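Local coordinates for switch-activating protein 1 (PDB 5JDK), which binds DNA sequence-specifically as a homodimer, at the mating-type switch-activating site SAS1 and at a ribosomal DNA barrier where it blocks replication forks, at residues E36-V44 and C81-M89. Residues are numbered along the deposited sequence; the frame is centred on the assembly and turned at random.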
loop_
_atom_site.group_PDB
_atom_site.type_symbol
_atom_site.label_atom_id
_atom_site.label_comp_id
_atom_site.label_asym_id
_atom_site.label_seq_id
_atom_site.Cartn_x
_atom_site.Cartn_y
_atom_site.Cartn_z
ATOM N N GLU A 36 11.412 -1.238 5.683
ATOM C CA GLU A 36 10.152 -1.061 6.399
ATOM C C GLU A 36 8.989 -0.842 5.441
ATOM O O GLU A 36 7.880 -1.329 5.687
ATOM C CB GLU A 36 10.254 0.118 7.362
ATOM C CG GLU A 36 11.082 -0.147 8.611
ATOM C CD GLU A 36 11.244 1.094 9.468
ATOM O OE1 GLU A 36 11.598 2.159 8.918
ATOM O OE2 GLU A 36 10.998 1.005 10.691
ATOM N N LYS A 37 9.215 -0.106 4.351
ATOM C CA LYS A 37 8.157 0.099 3.367
ATOM C C LYS A 37 7.727 -1.220 2.761
ATOM O O LYS A 37 6.531 -1.464 2.561
ATOM C CB LYS A 37 8.647 1.009 2.244
ATOM C CG LYS A 37 8.850 2.445 2.642
ATOM C CD LYS A 37 9.452 3.228 1.485
ATOM C CE LYS A 37 9.654 4.680 1.828
ATOM N NZ LYS A 37 10.316 5.384 0.714
ATOM N N ILE A 38 8.696 -2.080 2.449
ATOM C CA ILE A 38 8.382 -3.396 1.916
ATOM C C ILE A 38 7.639 -4.244 2.946
ATOM O O ILE A 38 6.646 -4.897 2.618
ATOM C CB ILE A 38 9.658 -4.073 1.387
ATOM C CG1 ILE A 38 10.122 -3.363 0.120
ATOM C CG2 ILE A 38 9.432 -5.565 1.124
ATOM C CD1 ILE A 38 11.521 -3.731 -0.341
ATOM N N LYS A 39 8.088 -4.255 4.205
ATOM C CA LYS A 39 7.343 -5.000 5.219
ATOM C C LYS A 39 5.902 -4.506 5.332
ATOM O O LYS A 39 4.953 -5.311 5.427
ATOM C CB LYS A 39 8.051 -4.891 6.564
ATOM C CG LYS A 39 9.373 -5.643 6.614
ATOM C CD LYS A 39 10.071 -5.450 7.950
ATOM C CE LYS A 39 11.342 -6.278 8.033
ATOM N NZ LYS A 39 12.084 -6.027 9.297
ATOM N N LEU A 40 5.721 -3.182 5.332
ATOM C CA LEU A 40 4.393 -2.596 5.439
ATOM C C LEU A 40 3.524 -2.993 4.253
ATOM O O LEU A 40 2.376 -3.434 4.430
ATOM C CB LEU A 40 4.514 -1.081 5.551
ATOM C CG LEU A 40 3.214 -0.286 5.592
ATOM C CD1 LEU A 40 2.332 -0.727 6.738
ATOM C CD2 LEU A 40 3.523 1.190 5.710
ATOM N N MET A 41 4.044 -2.835 3.026
ATOM C CA MET A 41 3.233 -3.159 1.858
ATOM C C MET A 41 2.988 -4.655 1.713
ATOM O O MET A 41 1.940 -5.048 1.197
ATOM C CB MET A 41 3.831 -2.550 0.599
ATOM C CG MET A 41 3.768 -1.046 0.575
ATOM S SD MET A 41 2.130 -0.337 0.760
ATOM C CE MET A 41 1.355 -0.904 -0.749
ATOM N N ARG A 42 3.912 -5.500 2.169
ATOM C CA ARG A 42 3.622 -6.926 2.222
ATOM C C ARG A 42 2.389 -7.187 3.072
ATOM O O ARG A 42 1.532 -7.994 2.702
ATOM C CB ARG A 42 4.806 -7.703 2.797
ATOM C CG ARG A 42 5.978 -7.883 1.845
ATOM C CD ARG A 42 7.126 -8.580 2.544
ATOM N NE ARG A 42 8.300 -8.705 1.700
ATOM C CZ ARG A 42 9.517 -8.968 2.161
ATOM N NH1 ARG A 42 9.716 -9.135 3.463
ATOM N NH2 ARG A 42 10.536 -9.060 1.323
ATOM N N LEU A 43 2.294 -6.526 4.232
ATOM C CA LEU A 43 1.116 -6.705 5.085
ATOM C C LEU A 43 -0.149 -6.167 4.434
ATOM O O LEU A 43 -1.206 -6.805 4.488
ATOM C CB LEU A 43 1.326 -5.999 6.416
ATOM C CG LEU A 43 2.339 -6.608 7.366
ATOM C CD1 LEU A 43 2.550 -5.670 8.534
ATOM C CD2 LEU A 43 1.878 -7.974 7.838
ATOM N N VAL A 44 -0.069 -4.976 3.847
ATOM C CA VAL A 44 -1.225 -4.396 3.169
ATOM C C VAL A 44 -1.751 -5.356 2.106
ATOM O O VAL A 44 -2.952 -5.653 2.035
ATOM C CB VAL A 44 -0.832 -3.036 2.568
ATOM C CG1 VAL A 44 -1.881 -2.522 1.612
ATOM C CG2 VAL A 44 -0.587 -2.016 3.679
ATOM N N CYS A 81 -0.228 5.754 9.853
ATOM C CA CYS A 81 -0.018 4.552 9.054
ATOM C C CYS A 81 -0.555 4.747 7.641
ATOM O O CYS A 81 0.137 4.490 6.641
ATOM C CB CYS A 81 -0.704 3.368 9.730
ATOM S SG CYS A 81 -0.672 1.851 8.785
ATOM N N ARG A 82 -1.797 5.209 7.544
ATOM C CA ARG A 82 -2.385 5.441 6.237
ATOM C C ARG A 82 -1.561 6.443 5.437
ATOM O O ARG A 82 -1.369 6.274 4.230
ATOM C CB ARG A 82 -3.816 5.916 6.411
ATOM C CG ARG A 82 -4.604 5.924 5.135
ATOM C CD ARG A 82 -5.976 6.384 5.453
ATOM N NE ARG A 82 -6.880 6.349 4.315
ATOM C CZ ARG A 82 -8.156 6.665 4.439
ATOM N NH1 ARG A 82 -8.619 7.029 5.624
ATOM N NH2 ARG A 82 -8.980 6.606 3.399
ATOM N N ASN A 83 -1.026 7.473 6.093
ATOM C CA ASN A 83 -0.220 8.467 5.387
ATOM C C ASN A 83 1.055 7.849 4.828
ATOM O O ASN A 83 1.515 8.242 3.745
ATOM C CB ASN A 83 0.107 9.639 6.308
ATOM C CG ASN A 83 0.915 10.708 5.611
ATOM O OD1 ASN A 83 2.025 11.044 6.025
ATOM N ND2 ASN A 83 0.370 11.229 4.521
ATOM N N GLN A 84 1.664 6.901 5.554
ATOM C CA GLN A 84 2.832 6.209 5.006
ATOM C C GLN A 84 2.475 5.477 3.722
ATOM O O GLN A 84 3.243 5.489 2.750
ATOM C CB GLN A 84 3.386 5.187 6.001
ATOM C CG GLN A 84 3.830 5.716 7.341
ATOM C CD GLN A 84 5.132 6.467 7.278
ATOM O OE1 GLN A 84 5.524 6.959 6.224
ATOM N NE2 GLN A 84 5.824 6.558 8.413
ATOM N N ILE A 85 1.315 4.815 3.708
ATOM C CA ILE A 85 0.893 4.087 2.512
ATOM C C ILE A 85 0.565 5.060 1.379
ATOM O O ILE A 85 0.927 4.835 0.219
ATOM C CB ILE A 85 -0.285 3.150 2.847
ATOM C CG1 ILE A 85 0.134 2.141 3.918
ATOM C CG2 ILE A 85 -0.778 2.427 1.592
ATOM C CD1 ILE A 85 -1.019 1.464 4.592
ATOM N N ILE A 86 -0.128 6.159 1.698
ATOM C CA ILE A 86 -0.409 7.196 0.706
ATOM C C ILE A 86 0.875 7.670 0.055
ATOM O O ILE A 86 0.956 7.811 -1.174
ATOM C CB ILE A 86 -1.187 8.359 1.342
ATOM C CG1 ILE A 86 -2.618 7.897 1.618
ATOM C CG2 ILE A 86 -1.181 9.594 0.453
ATOM C CD1 ILE A 86 -3.441 8.859 2.459
ATOM N N SER A 87 1.891 7.942 0.872
ATOM C CA SER A 87 3.161 8.419 0.342
ATOM C C SER A 87 3.855 7.362 -0.511
ATOM O O SER A 87 4.381 7.679 -1.586
ATOM C CB SER A 87 4.068 8.864 1.483
ATOM O OG SER A 87 5.276 9.374 0.953
ATOM N N ILE A 88 3.873 6.107 -0.054
ATOM C CA ILE A 88 4.445 5.034 -0.861
ATOM C C ILE A 88 3.776 4.989 -2.231
ATOM O O ILE A 88 4.442 4.820 -3.265
ATOM C CB ILE A 88 4.332 3.694 -0.107
ATOM C CG1 ILE A 88 5.325 3.652 1.061
ATOM C CG2 ILE A 88 4.536 2.497 -1.048
ATOM C CD1 ILE A 88 5.037 2.582 2.073
ATOM N N MET A 89 2.448 5.080 -2.258
ATOM C CA MET A 89 1.735 4.995 -3.529
ATOM C C MET A 89 1.955 6.224 -4.407
ATOM O O MET A 89 1.997 6.101 -5.639
ATOM C CB MET A 89 0.252 4.747 -3.274
ATOM C CG MET A 89 -0.042 3.411 -2.596
ATOM S SD MET A 89 0.560 1.956 -3.488
ATOM C CE MET A 89 -0.531 1.957 -4.910
#
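Ile88 lies against Lys37 and Met41, one turn apart on the first helix, and all the contacts made here are apolar. Its CD1 meets the aliphatic part of Lys37, 3.9 Å from CG, the lysine chain running on extended and in the opposite sense to the isoleucine. The other branch, CG2, stands anti to the backbone N and reaches Met41 CG at 4.0 Å. A glycine in place of Ile88 would probably open a gap between the two helices, leaving the Lys37 methylenes and Met41 CG without the apolar surface they rest on. Leu40 puts CD2 among three side chains, nearest to Ile85 CG1 at 3.9 Å, then to Gln84 CB and Ile88 CD1; Gln84 takes part through CB, while its NE2 is hydrogen-bonded to His76. Val44 and Ile85 pass each other in opposite directions, and their methyls CG2 and CD1 approach to 3.6 Å.

These contacts join helices 34-46 and 78-98 within the N-terminal DNA-binding domain, an all-helical unit whose family belongs to the helix-turn-helix clan. The two segments cross nearly perpendicularly, with 102° between their directions and axes 11.0 Å apart at closest approach. Helix 56-71 adds Ile63 against Leu40, while helix 107-131 brings Leu112 to Met41, Cys116 to Ile88 and Trp119 to Val44.

Sulfur meets the first helix at both ends of 81-89, Met89 on Met41 and Cys81 on Leu40. The bend of Met41 at chi2 (-56°) sets SD 4.1 Å from Ile85 CG2, and the bend at chi3 (-66°) then carries CE to Met89 SD, 4.0 Å away. Cys81 makes a looser contact, its SG lying 4.5 Å from Leu40 CD1.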